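Local coordinates for VC0179-like protein (Escherichia coli, PDB 4XJ6) that probably joins GTP and ATP into a cyclic GMP-AMP dinucleotide, as a magnesium-dependent bacterial homologue of cyclic GMP-AMP synthase, at residues F113-L118 / K258-W263. Residues are numbered along the deposited sequence; the frame is centred on the assembly and turned at random.
Sequences FQYDTL and KIVEDW. With GH3 (3'-deoxy-guanosine-5'-triphosphate), chain D.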
loop_
_atom_site.group_PDB
_atom_site.type_symbol
_atom_site.label_atom_id
_atom_site.label_comp_id
_atom_site.label_asym_id
_atom_site.label_seq_id
_atom_site.Cartn_x
_atom_site.Cartn_y
_atom_site.Cartn_z
ATOM N N PHE A 113 4.420 1.327 5.487
ATOM C CA PHE A 113 4.508 2.292 6.576
ATOM C C PHE A 113 4.315 1.590 7.911
ATOM O O PHE A 113 4.591 2.161 8.966
ATOM C CB PHE A 113 3.474 3.409 6.412
ATOM C CG PHE A 113 3.711 4.592 7.310
ATOM C CD1 PHE A 113 4.702 5.514 7.012
ATOM C CD2 PHE A 113 2.943 4.788 8.448
ATOM C CE1 PHE A 113 4.926 6.607 7.832
ATOM C CE2 PHE A 113 3.163 5.882 9.272
ATOM C CZ PHE A 113 4.155 6.791 8.962
ATOM N N GLN A 114 3.847 0.347 7.857
ATOM C CA GLN A 114 3.597 -0.429 9.063
ATOM C C GLN A 114 4.771 -1.349 9.399
ATOM O O GLN A 114 5.160 -1.458 10.560
ATOM C CB GLN A 114 2.306 -1.240 8.918
ATOM C CG GLN A 114 1.947 -2.067 10.145
ATOM C CD GLN A 114 1.739 -1.220 11.391
ATOM O OE1 GLN A 114 1.382 -0.043 11.308
ATOM N NE2 GLN A 114 1.965 -1.817 12.555
ATOM N N TYR A 115 5.338 -2.009 8.391
ATOM C CA TYR A 115 6.508 -2.855 8.631
ATOM C C TYR A 115 7.799 -2.220 8.115
ATOM O O TYR A 115 8.749 -2.924 7.775
ATOM C CB TYR A 115 6.331 -4.254 8.018
ATOM C CG TYR A 115 5.623 -4.314 6.681
ATOM C CD1 TYR A 115 6.238 -3.861 5.518
ATOM C CD2 TYR A 115 4.351 -4.863 6.576
ATOM C CE1 TYR A 115 5.591 -3.932 4.296
ATOM C CE2 TYR A 115 3.699 -4.939 5.361
ATOM C CZ TYR A 115 4.321 -4.472 4.224
ATOM O OH TYR A 115 3.668 -4.548 3.014
ATOM N N ASP A 116 7.819 -0.890 8.057
ATOM C CA ASP A 116 9.049 -0.123 7.840
ATOM C C ASP A 116 9.818 -0.494 6.567
ATOM O O ASP A 116 10.948 -0.979 6.635
ATOM C CB ASP A 116 9.972 -0.280 9.057
ATOM C CG ASP A 116 11.164 0.661 9.015
ATOM O OD1 ASP A 116 11.038 1.759 8.434
ATOM O OD2 ASP A 116 12.229 0.300 9.561
ATOM N N THR A 117 9.207 -0.263 5.409
ATOM C CA THR A 117 9.900 -0.422 4.132
ATOM C C THR A 117 9.515 0.699 3.166
ATOM O O THR A 117 9.715 0.589 1.956
ATOM C CB THR A 117 9.601 -1.789 3.471
ATOM O OG1 THR A 117 8.187 -2.009 3.439
ATOM C CG2 THR A 117 10.269 -2.927 4.236
ATOM N N LEU A 118 8.965 1.778 3.716
ATOM C CA LEU A 118 8.545 2.917 2.912
ATOM C C LEU A 118 9.742 3.720 2.424
ATOM O O LEU A 118 10.525 4.229 3.224
ATOM C CB LEU A 118 7.603 3.817 3.712
ATOM C CG LEU A 118 7.126 5.064 2.966
ATOM C CD1 LEU A 118 6.384 4.667 1.702
ATOM C CD2 LEU A 118 6.248 5.901 3.863
ATOM N N LYS A 258 -3.100 -8.114 7.947
ATOM C CA LYS A 258 -2.295 -8.598 9.066
ATOM C C LYS A 258 -1.502 -9.851 8.692
ATOM O O LYS A 258 -0.403 -10.077 9.198
ATOM C CB LYS A 258 -3.203 -8.876 10.267
ATOM C CG LYS A 258 -2.569 -9.639 11.422
ATOM C CD LYS A 258 -1.761 -8.732 12.335
ATOM C CE LYS A 258 -1.425 -9.440 13.643
ATOM N NZ LYS A 258 -0.522 -8.648 14.525
ATOM N N ILE A 259 -2.061 -10.653 7.792
ATOM C CA ILE A 259 -1.415 -11.881 7.338
ATOM C C ILE A 259 -0.104 -11.601 6.602
ATOM O O ILE A 259 0.907 -12.257 6.855
ATOM C CB ILE A 259 -2.353 -12.697 6.425
ATOM C CG1 ILE A 259 -3.557 -13.205 7.224
ATOM C CG2 ILE A 259 -1.611 -13.863 5.786
ATOM C CD1 ILE A 259 -4.556 -13.989 6.395
ATOM N N VAL A 260 -0.123 -10.628 5.694
ATOM C CA VAL A 260 1.090 -10.218 4.988
ATOM C C VAL A 260 2.074 -9.558 5.953
ATOM O O VAL A 260 3.282 -9.778 5.878
ATOM C CB VAL A 260 0.770 -9.256 3.824
ATOM C CG1 VAL A 260 2.028 -8.541 3.339
ATOM C CG2 VAL A 260 0.090 -10.012 2.687
ATOM N N GLU A 261 1.541 -8.757 6.870
ATOM C CA GLU A 261 2.358 -8.100 7.883
ATOM C C GLU A 261 3.067 -9.128 8.763
ATOM O O GLU A 261 4.281 -9.043 8.973
ATOM C CB GLU A 261 1.501 -7.169 8.743
ATOM C CG GLU A 261 2.251 -6.554 9.912
ATOM C CD GLU A 261 1.409 -5.566 10.698
ATOM O OE1 GLU A 261 0.263 -5.284 10.283
ATOM O OE2 GLU A 261 1.900 -5.070 11.733
ATOM N N ASP A 262 2.304 -10.095 9.265
ATOM C CA ASP A 262 2.856 -11.160 10.096
ATOM C C ASP A 262 3.873 -11.993 9.331
ATOM O O ASP A 262 4.911 -12.360 9.870
ATOM C CB ASP A 262 1.748 -12.071 10.625
ATOM C CG ASP A 262 0.888 -11.397 11.672
ATOM O OD1 ASP A 262 1.316 -10.356 12.211
ATOM O OD2 ASP A 262 -0.212 -11.916 11.956
ATOM N N TRP A 263 3.568 -12.287 8.071
ATOM C CA TRP A 263 4.453 -13.092 7.241
ATOM C C TRP A 263 5.788 -12.404 6.987
ATOM O O TRP A 263 6.841 -13.041 7.033
ATOM C CB TRP A 263 3.783 -13.416 5.907
ATOM C CG TRP A 263 4.755 -13.761 4.825
ATOM C CD1 TRP A 263 5.327 -14.975 4.594
ATOM C CD2 TRP A 263 5.267 -12.876 3.821
ATOM N NE1 TRP A 263 6.162 -14.904 3.507
ATOM C CE2 TRP A 263 6.143 -13.625 3.015
ATOM C CE3 TRP A 263 5.067 -11.524 3.525
ATOM C CZ2 TRP A 263 6.819 -13.070 1.932
ATOM C CZ3 TRP A 263 5.740 -10.974 2.450
ATOM C CH2 TRP A 263 6.606 -11.746 1.667
HETATM P PG GH3 D . 4.899 0.498 -0.991
HETATM O O1G GH3 D . 5.365 0.423 -2.424
HETATM O O2G GH3 D . 3.495 1.044 -0.915
HETATM O O3G GH3 D . 5.814 1.411 -0.215
HETATM O O3B GH3 D . 4.960 -0.992 -0.382
HETATM P PB GH3 D . 3.695 -1.692 0.335
HETATM O O1B GH3 D . 4.186 -2.775 1.264
HETATM O O2B GH3 D . 2.879 -0.708 1.134
HETATM O O3A GH3 D . 2.854 -2.359 -0.871
HETATM P PA GH3 D . 1.388 -1.857 -1.303
HETATM O O1A GH3 D . 1.185 -2.147 -2.773
HETATM O O2A GH3 D . 1.183 -0.392 -1.009
HETATM O "O5'" GH3 D . 0.347 -2.721 -0.431
HETATM C "C5'" GH3 D . 0.076 -2.402 0.914
HETATM C "C4'" GH3 D . -0.602 -3.589 1.584
HETATM O "O4'" GH3 D . -1.690 -4.015 0.790
HETATM C "C3'" GH3 D . 0.308 -4.792 1.752
HETATM C "C2'" GH3 D . -0.639 -5.964 1.603
HETATM O "O2'" GH3 D . -1.073 -6.392 2.873
HETATM C "C1'" GH3 D . -1.820 -5.422 0.816
HETATM N N9 GH3 D . -1.732 -5.912 -0.566
HETATM C C8 GH3 D . -1.330 -5.169 -1.645
HETATM N N7 GH3 D . -1.380 -5.946 -2.753
HETATM C C5 GH3 D . -1.821 -7.175 -2.389
HETATM C C6 GH3 D . -2.058 -8.336 -3.112
HETATM O O6 GH3 D . -1.862 -8.356 -4.326
HETATM N N1 GH3 D . -2.513 -9.464 -2.465
HETATM C C2 GH3 D . -2.733 -9.439 -1.105
HETATM N N2 GH3 D . -3.174 -10.532 -0.485
HETATM N N3 GH3 D . -2.495 -8.282 -0.391
HETATM C C4 GH3 D . -2.047 -7.167 -1.018
HETATM O O HOH W 1 4.784 -4.419 11.693
#
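In the nucleotide pocket of this nucleotidyltransferase fold, the loop between strands 106-110 and 128-138 meets helix 257-271 beside a bound 3'-deoxy-GTP, and Tyr115 and Val260 touch both each other and the ligand. The Tyr115 ring reaches from the loop to the nucleotide: its CD2 lies 4.0 Å from CA of Glu261, while OH, at the far end, hydrogen-bonds O1B of the beta-phosphate at 2.5 Å. Tyrosine suits this place because the helix approaches its ring obliquely while its hydroxyl donates to O1B, which lies at the ring edge near its plane. CG of Tyr115 sits between the backbone N and the carbonyl carbon (chi1 38°), which sends the ring past the helix with OH toward the beta-phosphate; Phe264 meets that ring edge-to-face. Val260, compact and apolar, sets CG1 4.5 Å from CE2 of Tyr115 and brings CB to 3.5 Å from O2' of the 3'-deoxyribose, so that one branched side chain packs against both ring and sugar. Farther from the ligand, glutamate's length lets the extended Glu261 carry its carboxylate to the loop. There OE2 accepts a weak hydrogen bond from Gln114 NE2 (3.4 Å, 147°), and glutamine, besides offering this N-H, packs its CG 3.4 Å from the same OE2. A water makes a second bridge, donating to Glu261 OE2 at 3.0 Å and to Gln114 O at 3.2 Å.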